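Local coordinates for MmcQ/YjbR family DNA-binding protein (Pseudomonas syringae pv. tomato, PDB 3H9X), which probably binds DNA through a "double wing" alpha-beta fold, although its precise cellular role remains uncharacterised, at residues M1-Q5 and L95-P99; D27-F31 and A41-I46; K38-L42 and S112-T116; D60-V66 and H90-L96. All coordinates share one frame; numbering follows the deposited sequence.

Interaction 1: M1-Q5 and L95-P99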
loop_
_atom_site.group_PDB
_atom_site.type_symbol
_atom_site.label_atom_id
_atom_site.label_comp_id
_atom_site.label_asym_id
_atom_site.label_seq_id
_atom_site.Cartn_x
_atom_site.Cartn_y
_atom_site.Cartn_z
HETATM N N MSE A 1 -2.607 11.351 -3.823
HETATM C CA MSE A 1 -3.575 10.317 -4.260
HETATM C C MSE A 1 -4.352 9.815 -3.054
HETATM O O MSE A 1 -3.779 9.608 -1.983
HETATM C CB MSE A 1 -2.836 9.158 -4.919
HETATM C CG MSE A 1 -3.733 8.092 -5.520
HETATM SE SE MSE A 1 -2.716 6.589 -6.222
HETATM C CE MSE A 1 -2.545 5.602 -4.567
ATOM N N ASN A 2 -5.658 9.614 -3.231
ATOM C CA ASN A 2 -6.514 9.160 -2.138
ATOM C C ASN A 2 -7.051 7.763 -2.354
ATOM O O ASN A 2 -6.902 7.193 -3.432
ATOM C CB ASN A 2 -7.687 10.128 -1.953
ATOM C CG ASN A 2 -8.635 10.117 -3.130
ATOM O OD1 ASN A 2 -9.532 10.946 -3.225
ATOM N ND2 ASN A 2 -8.441 9.166 -4.037
ATOM N N ARG A 3 -7.698 7.248 -1.311
ATOM C CA ARG A 3 -8.295 5.922 -1.290
ATOM C C ARG A 3 -9.087 5.604 -2.557
ATOM O O ARG A 3 -8.917 4.540 -3.150
ATOM C CB ARG A 3 -9.215 5.794 -0.071
ATOM C CG ARG A 3 -9.697 4.393 0.199
ATOM C CD ARG A 3 -10.771 4.359 1.255
ATOM N NE ARG A 3 -10.812 3.053 1.895
ATOM C CZ ARG A 3 -9.854 2.587 2.693
ATOM N NH1 ARG A 3 -8.786 3.331 2.949
ATOM N NH2 ARG A 3 -9.944 1.372 3.225
ATOM N N GLN A 4 -9.948 6.531 -2.966
ATOM C CA GLN A 4 -10.781 6.366 -4.161
ATOM C C GLN A 4 -9.960 6.220 -5.443
ATOM O O GLN A 4 -10.079 5.227 -6.145
ATOM C CB GLN A 4 -11.716 7.570 -4.312
ATOM C CG GLN A 4 -13.205 7.247 -4.327
ATOM C CD GLN A 4 -13.591 6.272 -5.422
ATOM O OE1 GLN A 4 -13.348 5.066 -5.312
ATOM N NE2 GLN A 4 -14.194 6.790 -6.490
ATOM N N GLN A 5 -9.132 7.221 -5.739
ATOM C CA GLN A 5 -8.310 7.218 -6.948
ATOM C C GLN A 5 -7.441 5.981 -7.060
ATOM O O GLN A 5 -7.117 5.533 -8.164
ATOM C CB GLN A 5 -7.425 8.453 -6.984
ATOM C CG GLN A 5 -8.192 9.742 -6.840
ATOM C CD GLN A 5 -7.271 10.917 -6.663
ATOM O OE1 GLN A 5 -6.296 10.845 -5.915
ATOM N NE2 GLN A 5 -7.580 12.016 -7.333
ATOM N N LEU A 95 1.904 6.418 2.509
ATOM C CA LEU A 95 0.819 7.220 3.029
ATOM C C LEU A 95 0.039 7.922 1.907
ATOM O O LEU A 95 0.619 8.694 1.140
ATOM C CB LEU A 95 1.399 8.221 4.025
ATOM C CG LEU A 95 0.464 9.153 4.775
ATOM C CD1 LEU A 95 0.219 10.390 3.947
ATOM C CD2 LEU A 95 -0.830 8.420 5.125
ATOM N N LEU A 96 -1.263 7.615 1.803
ATOM C CA LEU A 96 -2.142 8.217 0.796
ATOM C C LEU A 96 -2.577 9.589 1.278
ATOM O O LEU A 96 -2.691 9.817 2.478
ATOM C CB LEU A 96 -3.393 7.366 0.545
ATOM C CG LEU A 96 -3.236 5.997 -0.108
ATOM C CD1 LEU A 96 -4.604 5.404 -0.421
ATOM C CD2 LEU A 96 -2.430 6.143 -1.368
ATOM N N ASN A 97 -2.855 10.481 0.331
ATOM C CA ASN A 97 -3.237 11.860 0.629
ATOM C C ASN A 97 -1.985 12.421 1.281
ATOM O O ASN A 97 -2.056 13.262 2.183
ATOM C CB ASN A 97 -4.428 11.947 1.605
ATOM C CG ASN A 97 -5.674 11.238 1.093
ATOM O OD1 ASN A 97 -5.858 10.034 1.307
ATOM N ND2 ASN A 97 -6.537 11.980 0.408
ATOM N N GLY A 98 -0.838 11.930 0.808
ATOM C CA GLY A 98 0.450 12.348 1.335
ATOM C C GLY A 98 1.386 12.989 0.324
ATOM O O GLY A 98 1.007 13.218 -0.821
ATOM N N PRO A 99 2.631 13.293 0.726
ATOM C CA PRO A 99 3.652 13.919 -0.126
ATOM C C PRO A 99 4.184 13.106 -1.304
ATOM O O PRO A 99 4.872 13.645 -2.177
ATOM C CB PRO A 99 4.767 14.241 0.863
ATOM C CG PRO A 99 4.661 13.120 1.850
ATOM C CD PRO A 99 3.164 13.098 2.089
#
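Met1 and Asn97 join their backbones through a single hydrogen bond, Asn97 N to Met1 O at 2.6 Å, where the start of helix 3-13 meets the loop leaving strand 91-95. The CA atoms of Asn2 and Asn97 come within 5.1 Å of each other. Asn2 is the N-cap of the helix, and Gln5 in the first turn folds back to accept the Asn2 backbone N-H on its OE1 at 3.0 Å, which braces the helix start. Asn97 has positive phi and psi (65° and 34°), a left-handed conformation that asparagine tolerates well and that lets the chain turn away after the strand. Its amide lies alongside Asn2, with ND2 nearest the CB of Asn2. Arg3 NH1 forms a salt bridge with Asp60 on strand 58-65. Leu96, a buried branched residue, places CD1 3.7 Å from Arg3 N. Met1 is modelled as selenomethionine; straight as far as SE, the chain bends at its last torsion, 85°, and brings methyl CE against Leu96 CD2.

Interaction 2: D27-F31 and A41-I46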
loop_
_atom_site.group_PDB
_atom_site.type_symbol
_atom_site.label_atom_id
_atom_site.label_comp_id
_atom_site.label_asym_id
_atom_site.label_seq_id
_atom_site.Cartn_x
_atom_site.Cartn_y
_atom_site.Cartn_z
ATOM N N ASP A 27 -12.874 -1.563 5.827
ATOM C CA ASP A 27 -12.000 -0.715 5.027
ATOM C C ASP A 27 -10.782 -1.380 4.468
ATOM O O ASP A 27 -10.404 -1.132 3.320
ATOM C CB ASP A 27 -11.533 0.473 5.831
ATOM C CG ASP A 27 -12.599 1.483 5.978
ATOM O OD1 ASP A 27 -12.341 2.510 6.634
ATOM O OD2 ASP A 27 -13.702 1.247 5.421
ATOM N N TYR A 28 -10.132 -2.191 5.290
ATOM C CA TYR A 28 -8.945 -2.886 4.839
ATOM C C TYR A 28 -9.305 -3.652 3.570
ATOM O O TYR A 28 -10.267 -4.407 3.553
ATOM C CB TYR A 28 -8.453 -3.840 5.928
ATOM C CG TYR A 28 -8.001 -3.151 7.197
ATOM C CD1 TYR A 28 -7.196 -3.809 8.119
ATOM C CD2 TYR A 28 -8.354 -1.832 7.461
ATOM C CE1 TYR A 28 -6.748 -3.164 9.275
ATOM C CE2 TYR A 28 -7.913 -1.181 8.608
ATOM C CZ TYR A 28 -7.111 -1.845 9.509
ATOM O OH TYR A 28 -6.664 -1.175 10.625
ATOM N N ALA A 29 -8.542 -3.434 2.503
ATOM C CA ALA A 29 -8.788 -4.101 1.233
ATOM C C ALA A 29 -7.477 -4.581 0.639
ATOM O O ALA A 29 -6.500 -3.843 0.626
ATOM C CB ALA A 29 -9.462 -3.149 0.271
ATOM N N VAL A 30 -7.446 -5.821 0.156
ATOM C CA VAL A 30 -6.228 -6.353 -0.453
ATOM C C VAL A 30 -6.394 -6.490 -1.964
ATOM O O VAL A 30 -7.506 -6.607 -2.468
ATOM C CB VAL A 30 -5.792 -7.741 0.165
ATOM C CG1 VAL A 30 -5.704 -7.643 1.673
ATOM C CG2 VAL A 30 -6.733 -8.838 -0.245
ATOM N N PHE A 31 -5.280 -6.438 -2.681
ATOM C CA PHE A 31 -5.301 -6.572 -4.128
ATOM C C PHE A 31 -4.356 -7.697 -4.495
ATOM O O PHE A 31 -3.160 -7.624 -4.208
ATOM C CB PHE A 31 -4.855 -5.274 -4.802
ATOM C CG PHE A 31 -5.789 -4.127 -4.563
ATOM C CD1 PHE A 31 -5.925 -3.581 -3.291
ATOM C CD2 PHE A 31 -6.560 -3.611 -5.600
ATOM C CE1 PHE A 31 -6.816 -2.545 -3.052
ATOM C CE2 PHE A 31 -7.458 -2.572 -5.374
ATOM C CZ PHE A 31 -7.584 -2.037 -4.096
ATOM N N ALA A 41 -0.835 -5.446 -2.933
ATOM C CA ALA A 41 -1.294 -4.162 -2.424
ATOM C C ALA A 41 -2.264 -4.348 -1.245
ATOM O O ALA A 41 -3.220 -5.126 -1.332
ATOM C CB ALA A 41 -1.983 -3.391 -3.543
ATOM N N LEU A 42 -2.007 -3.631 -0.149
ATOM C CA LEU A 42 -2.837 -3.689 1.057
ATOM C C LEU A 42 -3.303 -2.276 1.424
ATOM O O LEU A 42 -2.518 -1.445 1.894
ATOM C CB LEU A 42 -2.033 -4.251 2.231
ATOM C CG LEU A 42 -2.699 -5.130 3.300
ATOM C CD1 LEU A 42 -1.821 -5.085 4.540
ATOM C CD2 LEU A 42 -4.100 -4.670 3.640
ATOM N N LEU A 43 -4.587 -2.018 1.216
ATOM C CA LEU A 43 -5.175 -0.727 1.513
ATOM C C LEU A 43 -5.747 -0.786 2.916
ATOM O O LEU A 43 -6.480 -1.712 3.237
ATOM C CB LEU A 43 -6.293 -0.436 0.515
ATOM C CG LEU A 43 -7.105 0.829 0.721
ATOM C CD1 LEU A 43 -6.222 2.010 0.490
ATOM C CD2 LEU A 43 -8.288 0.838 -0.214
HETATM N N MSE A 44 -5.404 0.193 3.751
HETATM C CA MSE A 44 -5.905 0.244 5.121
HETATM C C MSE A 44 -6.130 1.650 5.619
HETATM O O MSE A 44 -5.465 2.586 5.202
HETATM C CB MSE A 44 -4.924 -0.403 6.085
HETATM C CG MSE A 44 -4.660 -1.866 5.871
HETATM SE SE MSE A 44 -3.276 -2.490 7.111
HETATM C CE MSE A 44 -1.716 -1.980 6.097
ATOM N N ASP A 45 -7.066 1.768 6.547
ATOM C CA ASP A 45 -7.389 3.025 7.197
ATOM C C ASP A 45 -6.917 2.818 8.633
ATOM O O ASP A 45 -7.531 2.050 9.369
ATOM C CB ASP A 45 -8.893 3.244 7.182
ATOM C CG ASP A 45 -9.312 4.433 8.011
ATOM O OD1 ASP A 45 -8.905 5.565 7.659
ATOM O OD2 ASP A 45 -10.048 4.234 9.006
ATOM N N ILE A 46 -5.840 3.489 9.033
ATOM C CA ILE A 46 -5.302 3.294 10.383
ATOM C C ILE A 46 -5.044 4.565 11.183
ATOM O O ILE A 46 -5.021 5.669 10.633
ATOM C CB ILE A 46 -3.959 2.516 10.345
ATOM C CG1 ILE A 46 -2.919 3.323 9.560
ATOM C CG2 ILE A 46 -4.167 1.153 9.716
ATOM C CD1 ILE A 46 -1.501 2.812 9.680
#
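Tyr28 lays one face of its ring over Met44, a residue modelled as selenomethionine, while its backbone leads into the strand that pairs with 41-46. Met44 CG sits over the ring centre, 3.9 Å from the centroid, in a CH-pi contact. The chain continues straight to SE, 4.5 Å from the same centroid, adding a Met-aromatic contact; a long, flexible and polarisable side chain suits this place. Tyr28 CG is anti to its carbonyl carbon (chi1 -64°), which swings the ring along the partner strand until CE2 has Asp45 O at its edge and OH lies 3.5 Å from Ile46 CG2. On the opposite face of the sheet, small Ala29 pairs with Leu43, and Phe31 packs CB to CB with Ala41 at 3.7 Å. The Phe31 ring turns its edge to Ala41 O and Leu43 CB; Phe6 meets it edge-to-face and Ala10 touches it, both from helix 3-13. Val30 CG1 meets Leu42 CD2 at 3.9 Å on the Tyr28 side. Asp27 and Asp45 run side by side with like charges; Arg58 forms a salt bridge with Asp45 and probably offsets the repulsion. Two backbone bonds tie Ala29 to Leu43, Leu43 N to Ala29 O measuring 2.7 Å. Near-antiparallel strands joined by a short connection make this a beta hairpin, whose first strand, 29-32, forms one border of the sheet.

Interaction 3: K38-L42 and S112-T116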
loop_
_atom_site.group_PDB
_atom_site.type_symbol
_atom_site.label_atom_id
_atom_site.label_comp_id
_atom_site.label_asym_id
_atom_site.label_seq_id
_atom_site.Cartn_x
_atom_site.Cartn_y
_atom_site.Cartn_z
ATOM N N LYS A 38 -1.638 -14.012 -4.860
ATOM C CA LYS A 38 -0.647 -13.285 -4.076
ATOM C C LYS A 38 -0.980 -11.798 -3.976
ATOM O O LYS A 38 -1.253 -11.135 -4.982
ATOM C CB LYS A 38 0.758 -13.464 -4.665
ATOM C CG LYS A 38 1.312 -14.869 -4.532
ATOM C CD LYS A 38 2.796 -14.921 -4.833
ATOM C CE LYS A 38 3.330 -16.334 -4.637
ATOM N NZ LYS A 38 4.824 -16.408 -4.578
ATOM N N TRP A 39 -0.960 -11.290 -2.745
ATOM C CA TRP A 39 -1.254 -9.890 -2.460
ATOM C C TRP A 39 -0.132 -9.030 -2.986
ATOM O O TRP A 39 1.033 -9.366 -2.800
ATOM C CB TRP A 39 -1.346 -9.662 -0.951
ATOM C CG TRP A 39 -2.441 -10.403 -0.262
ATOM C CD1 TRP A 39 -3.270 -11.356 -0.803
ATOM C CD2 TRP A 39 -2.845 -10.244 1.097
ATOM N NE1 TRP A 39 -4.162 -11.789 0.138
ATOM C CE2 TRP A 39 -3.925 -11.125 1.316
ATOM C CE3 TRP A 39 -2.401 -9.437 2.158
ATOM C CZ2 TRP A 39 -4.567 -11.226 2.553
ATOM C CZ3 TRP A 39 -3.042 -9.538 3.385
ATOM C CH2 TRP A 39 -4.111 -10.425 3.570
ATOM N N TYR A 40 -0.472 -7.919 -3.632
ATOM C CA TYR A 40 0.547 -7.014 -4.145
ATOM C C TYR A 40 0.246 -5.588 -3.693
ATOM O O TYR A 40 0.981 -4.665 -3.997
ATOM C CB TYR A 40 0.627 -7.126 -5.682
ATOM C CG TYR A 40 -0.551 -6.555 -6.453
ATOM C CD1 TYR A 40 -0.644 -5.185 -6.707
ATOM C CD2 TYR A 40 -1.570 -7.382 -6.929
ATOM C CE1 TYR A 40 -1.726 -4.644 -7.416
ATOM C CE2 TYR A 40 -2.661 -6.848 -7.641
ATOM C CZ TYR A 40 -2.730 -5.473 -7.877
ATOM O OH TYR A 40 -3.801 -4.917 -8.548
ATOM N N ALA A 41 -0.835 -5.446 -2.933
ATOM C CA ALA A 41 -1.294 -4.162 -2.424
ATOM C C ALA A 41 -2.264 -4.348 -1.245
ATOM O O ALA A 41 -3.220 -5.126 -1.332
ATOM C CB ALA A 41 -1.983 -3.391 -3.543
ATOM N N LEU A 42 -2.007 -3.631 -0.149
ATOM C CA LEU A 42 -2.837 -3.689 1.057
ATOM C C LEU A 42 -3.303 -2.276 1.424
ATOM O O LEU A 42 -2.518 -1.445 1.894
ATOM C CB LEU A 42 -2.033 -4.251 2.231
ATOM C CG LEU A 42 -2.699 -5.130 3.300
ATOM C CD1 LEU A 42 -1.821 -5.085 4.540
ATOM C CD2 LEU A 42 -4.100 -4.670 3.640
ATOM N N SER A 112 5.420 -3.795 -7.100
ATOM C CA SER A 112 4.817 -4.775 -6.186
ATOM C C SER A 112 4.044 -5.818 -6.984
ATOM O O SER A 112 4.008 -6.993 -6.617
ATOM C CB SER A 112 3.877 -4.062 -5.203
ATOM O OG SER A 112 3.334 -4.945 -4.259
ATOM N N PHE A 113 3.429 -5.382 -8.081
ATOM C CA PHE A 113 2.657 -6.266 -8.955
ATOM C C PHE A 113 3.578 -7.306 -9.612
ATOM O O PHE A 113 3.307 -8.499 -9.542
ATOM C CB PHE A 113 1.951 -5.449 -10.039
ATOM C CG PHE A 113 0.943 -6.235 -10.832
ATOM C CD1 PHE A 113 -0.259 -6.631 -10.261
ATOM C CD2 PHE A 113 1.201 -6.602 -12.144
ATOM C CE1 PHE A 113 -1.186 -7.378 -10.988
ATOM C CE2 PHE A 113 0.281 -7.349 -12.874
ATOM C CZ PHE A 113 -0.911 -7.736 -12.291
ATOM N N GLN A 114 4.660 -6.841 -10.241
ATOM C CA GLN A 114 5.630 -7.713 -10.895
ATOM C C GLN A 114 6.402 -8.591 -9.921
ATOM O O GLN A 114 6.829 -9.676 -10.274
ATOM C CB GLN A 114 6.650 -6.894 -11.697
ATOM C CG GLN A 114 6.129 -6.196 -12.946
ATOM C CD GLN A 114 5.410 -7.136 -13.893
ATOM O OE1 GLN A 114 5.939 -8.181 -14.274
ATOM N NE2 GLN A 114 4.195 -6.769 -14.274
ATOM N N LEU A 115 6.602 -8.104 -8.705
ATOM C CA LEU A 115 7.347 -8.836 -7.682
ATOM C C LEU A 115 6.538 -10.025 -7.171
ATOM O O LEU A 115 7.074 -10.932 -6.533
ATOM C CB LEU A 115 7.667 -7.901 -6.507
ATOM C CG LEU A 115 9.053 -7.950 -5.867
ATOM C CD1 LEU A 115 9.399 -9.387 -5.452
ATOM C CD2 LEU A 115 10.067 -7.418 -6.857
ATOM N N THR A 116 5.246 -10.011 -7.472
ATOM C CA THR A 116 4.331 -11.052 -7.021
ATOM C C THR A 116 3.600 -11.754 -8.161
ATOM O O THR A 116 2.619 -12.460 -7.940
ATOM C CB THR A 116 3.304 -10.444 -6.049
ATOM O OG1 THR A 116 2.814 -9.216 -6.591
ATOM C CG2 THR A 116 3.948 -10.165 -4.704
#
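Phe113 points the edge of its ring at the face of Tyr40, a T-shaped pair with centroids 4.8 Å apart and planes at 87°. Phe113 CD1 hangs over the middle of the tyrosine ring and comes 3.6 Å from Tyr40 CE2. The side chains, from helix 102-115 and strand 39-47, lie side by side and point the same way, yet the ring planes are nearly perpendicular. Tyr40 CG lies between its backbone N and carbonyl carbon (chi1 71°), which tips the ring toward the helix; its hydroxyl continues to Thr16, so the aromatic body packs while the polar tip keeps a partner. Tyr40 and Ala41 both face Phe31 in a classic beta bulge. Next to it, Ser112 OG, swung toward the strand by chi1 -177°, donates to Tyr40 O, but the modelled 2.4 Å is too short to take literally and its detail is doubtful. The same oxygen bonds to Lys65 N, so one short side chain would link the helix to two strands. Thr116, just past the last helical turn, gives its OG1 hydrogen to Ser112 O in the carbonyl plane, with OG1 3.2 Å from Tyr40 CB. Its methyl CG2 rests 3.6 Å from Trp39 O, and Lys38 CB lies 4.2 Å from Thr116 CB while the extended lysine leads outward. Small hydroxyl residues suit the close approach of helix and sheet: the bond to Lys65 N serves the neighbouring strand, others appear to serve the bulged strand and the last turn of the helix, and the T-shaped ring pair supplies the apolar contact beside them.

Interaction 4: D60-V66 and H90-L96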
loop_
_atom_site.group_PDB
_atom_site.type_symbol
_atom_site.label_atom_id
_atom_site.label_comp_id
_atom_site.label_asym_id
_atom_site.label_seq_id
_atom_site.Cartn_x
_atom_site.Cartn_y
_atom_site.Cartn_z
ATOM N N ASP A 60 -5.007 6.985 5.561
ATOM C CA ASP A 60 -5.225 5.885 4.631
ATOM C C ASP A 60 -3.881 5.583 4.004
ATOM O O ASP A 60 -3.253 6.467 3.426
ATOM C CB ASP A 60 -6.237 6.254 3.546
ATOM C CG ASP A 60 -7.656 5.848 3.910
ATOM O OD1 ASP A 60 -7.914 5.617 5.117
ATOM O OD2 ASP A 60 -8.507 5.771 2.987
ATOM N N VAL A 61 -3.447 4.330 4.122
ATOM C CA VAL A 61 -2.150 3.902 3.602
ATOM C C VAL A 61 -2.267 2.638 2.745
ATOM O O VAL A 61 -3.240 1.902 2.849
ATOM C CB VAL A 61 -1.142 3.652 4.796
ATOM C CG1 VAL A 61 -1.168 4.838 5.741
ATOM C CG2 VAL A 61 -1.508 2.373 5.570
ATOM N N ILE A 62 -1.288 2.414 1.875
ATOM C CA ILE A 62 -1.270 1.204 1.070
ATOM C C ILE A 62 0.085 0.558 1.277
ATOM O O ILE A 62 1.112 1.239 1.361
ATOM C CB ILE A 62 -1.431 1.443 -0.434
ATOM C CG1 ILE A 62 -0.442 2.499 -0.895
ATOM C CG2 ILE A 62 -2.876 1.771 -0.752
ATOM C CD1 ILE A 62 -0.315 2.605 -2.377
ATOM N N ASP A 63 0.077 -0.767 1.379
ATOM C CA ASP A 63 1.300 -1.527 1.556
ATOM C C ASP A 63 1.634 -2.157 0.230
ATOM O O ASP A 63 0.774 -2.750 -0.425
ATOM C CB ASP A 63 1.111 -2.576 2.635
ATOM C CG ASP A 63 1.410 -2.027 4.012
ATOM O OD1 ASP A 63 1.163 -0.822 4.254
ATOM O OD2 ASP A 63 1.880 -2.794 4.867
ATOM N N LEU A 64 2.895 -2.002 -0.156
ATOM C CA LEU A 64 3.414 -2.499 -1.421
ATOM C C LEU A 64 4.668 -3.322 -1.191
ATOM O O LEU A 64 5.409 -3.070 -0.252
ATOM C CB LEU A 64 3.719 -1.306 -2.339
ATOM C CG LEU A 64 2.637 -0.804 -3.310
ATOM C CD1 LEU A 64 1.261 -0.846 -2.683
ATOM C CD2 LEU A 64 2.988 0.606 -3.758
ATOM N N LYS A 65 4.912 -4.310 -2.041
ATOM C CA LYS A 65 6.097 -5.154 -1.887
ATOM C C LYS A 65 7.245 -4.599 -2.710
ATOM O O LYS A 65 7.061 -4.167 -3.843
ATOM C CB LYS A 65 5.778 -6.578 -2.335
ATOM C CG LYS A 65 6.818 -7.630 -1.987
ATOM C CD LYS A 65 6.380 -8.981 -2.562
ATOM C CE LYS A 65 6.509 -10.120 -1.556
ATOM N NZ LYS A 65 7.883 -10.258 -0.995
ATOM N N VAL A 66 8.436 -4.598 -2.138
ATOM C CA VAL A 66 9.585 -4.088 -2.857
ATOM C C VAL A 66 10.756 -5.019 -2.643
ATOM O O VAL A 66 10.664 -5.978 -1.873
ATOM C CB VAL A 66 9.969 -2.667 -2.384
ATOM C CG1 VAL A 66 8.764 -1.732 -2.512
ATOM C CG2 VAL A 66 10.449 -2.695 -0.953
ATOM N N HIS A 90 10.446 -6.775 3.428
ATOM C CA HIS A 90 9.918 -6.939 2.081
ATOM C C HIS A 90 8.789 -5.977 1.722
ATOM O O HIS A 90 8.488 -5.784 0.530
ATOM C CB HIS A 90 9.438 -8.369 1.899
ATOM C CG HIS A 90 10.548 -9.363 1.859
ATOM N ND1 HIS A 90 11.286 -9.603 0.722
ATOM C CD2 HIS A 90 11.073 -10.150 2.825
ATOM C CE1 HIS A 90 12.219 -10.499 0.988
ATOM N NE2 HIS A 90 12.110 -10.848 2.258
ATOM N N TRP A 91 8.167 -5.378 2.738
ATOM C CA TRP A 91 7.068 -4.458 2.480
ATOM C C TRP A 91 7.340 -3.020 2.896
ATOM O O TRP A 91 8.221 -2.736 3.708
ATOM C CB TRP A 91 5.759 -4.968 3.113
ATOM C CG TRP A 91 5.246 -6.249 2.458
ATOM C CD1 TRP A 91 5.756 -7.509 2.616
ATOM C CD2 TRP A 91 4.205 -6.366 1.473
ATOM N NE1 TRP A 91 5.110 -8.394 1.791
ATOM C CE2 TRP A 91 4.153 -7.719 1.077
ATOM C CE3 TRP A 91 3.318 -5.456 0.881
ATOM C CZ2 TRP A 91 3.244 -8.187 0.119
ATOM C CZ3 TRP A 91 2.412 -5.921 -0.074
ATOM C CH2 TRP A 91 2.385 -7.272 -0.444
ATOM N N ILE A 92 6.558 -2.126 2.297
ATOM C CA ILE A 92 6.633 -0.687 2.478
ATOM C C ILE A 92 5.231 -0.162 2.672
ATOM O O ILE A 92 4.289 -0.700 2.107
ATOM C CB ILE A 92 7.247 -0.070 1.213
ATOM C CG1 ILE A 92 8.751 -0.146 1.315
ATOM C CG2 ILE A 92 6.849 1.355 1.040
ATOM C CD1 ILE A 92 9.246 0.591 2.519
ATOM N N THR A 93 5.085 0.879 3.483
ATOM C CA THR A 93 3.766 1.462 3.718
ATOM C C THR A 93 3.785 2.876 3.158
ATOM O O THR A 93 4.538 3.714 3.634
ATOM C CB THR A 93 3.417 1.525 5.235
ATOM O OG1 THR A 93 3.209 0.201 5.743
ATOM C CG2 THR A 93 2.153 2.353 5.467
ATOM N N VAL A 94 2.972 3.137 2.139
ATOM C CA VAL A 94 2.924 4.470 1.544
ATOM C C VAL A 94 1.688 5.202 2.039
ATOM O O VAL A 94 0.572 4.688 2.001
ATOM C CB VAL A 94 2.922 4.431 -0.018
ATOM C CG1 VAL A 94 2.935 5.850 -0.574
ATOM C CG2 VAL A 94 4.143 3.680 -0.525
ATOM N N LEU A 95 1.904 6.418 2.509
ATOM C CA LEU A 95 0.819 7.220 3.029
ATOM C C LEU A 95 0.039 7.922 1.907
ATOM O O LEU A 95 0.619 8.694 1.140
ATOM C CB LEU A 95 1.399 8.221 4.025
ATOM C CG LEU A 95 0.464 9.153 4.775
ATOM C CD1 LEU A 95 0.219 10.390 3.947
ATOM C CD2 LEU A 95 -0.830 8.420 5.125
ATOM N N LEU A 96 -1.263 7.615 1.803
ATOM C CA LEU A 96 -2.142 8.217 0.796
ATOM C C LEU A 96 -2.577 9.589 1.278
ATOM O O LEU A 96 -2.691 9.817 2.478
ATOM C CB LEU A 96 -3.393 7.366 0.545
ATOM C CG LEU A 96 -3.236 5.997 -0.108
ATOM C CD1 LEU A 96 -4.604 5.404 -0.421
ATOM C CD2 LEU A 96 -2.430 6.143 -1.368
#
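Lys65 and Trp91 face each other as a non-hydrogen-bonded pair, and the lysine passes across the indole at a slant. Its CB stands over the six-membered ring, 3.8 Å from the centroid and 7° off the normal, a CH-pi contact. CG, anti to the backbone N (chi1 -169°), drops 3.5 Å from His90 O. CD leans on the methyl of Thr116, just after helix 102-115. CE passes 4.0 Å from Trp91 NE1, and bends in the last two torsions carry NZ alongside His90, 3.8 Å from His90 CB. A lysine fits here: its methylenes cover an aromatic face and the amine goes on past the indole to His90. Trp91 also has Asp63 O near its edge. Strands 58-65 and 91-95 are antiparallel neighbours inside the five-stranded sheet, their segment axes 4.6 Å apart, with Ile62-Val94 and Leu64-Ile92 as hydrogen-bonded pairs. On the face of these four residues, Ile62 and Leu64 pack against helix 102-115, as beta-branched and leucine side chains suit a sheet buried under a helix; Val66 CG2 meets Ile92 CG1 at 3.8 Å. On the other face, Thr93 OG1 donates to Asp63 OD1 at 2.7 Å, coming from above the carboxylate plane, and accepts from Tyr84 N. Farther along, Thr93 CG2 meets Val61 CB, and the Val61 and Leu95 side chains cross at about a right angle, Val61 CG1 3.7 Å from Leu95 CD2.

Interactions 2 and 4 are buried strand pairings within one sheet, adjacent through strands 39-47 and 58-65, where Leu42 O probably accepts a bond from Asp63 N. Interaction 3 is partly buried and shares Ala41 and Leu42 with interaction 2; it fastens the C-terminal helix to that sheet through hydroxyls and the T-shaped ring pair instead of a ladder of backbone bonds. Interaction 1 lies at the surface, shares Leu95 and Leu96 with interaction 4, and relies on one backbone bond and a small apolar contact, supplemented by the Arg3-Asp60 salt bridge. Interactions 1 and 3 do not touch and sit on opposite sides of the chain's centre, their midpoints about 18 Å apart.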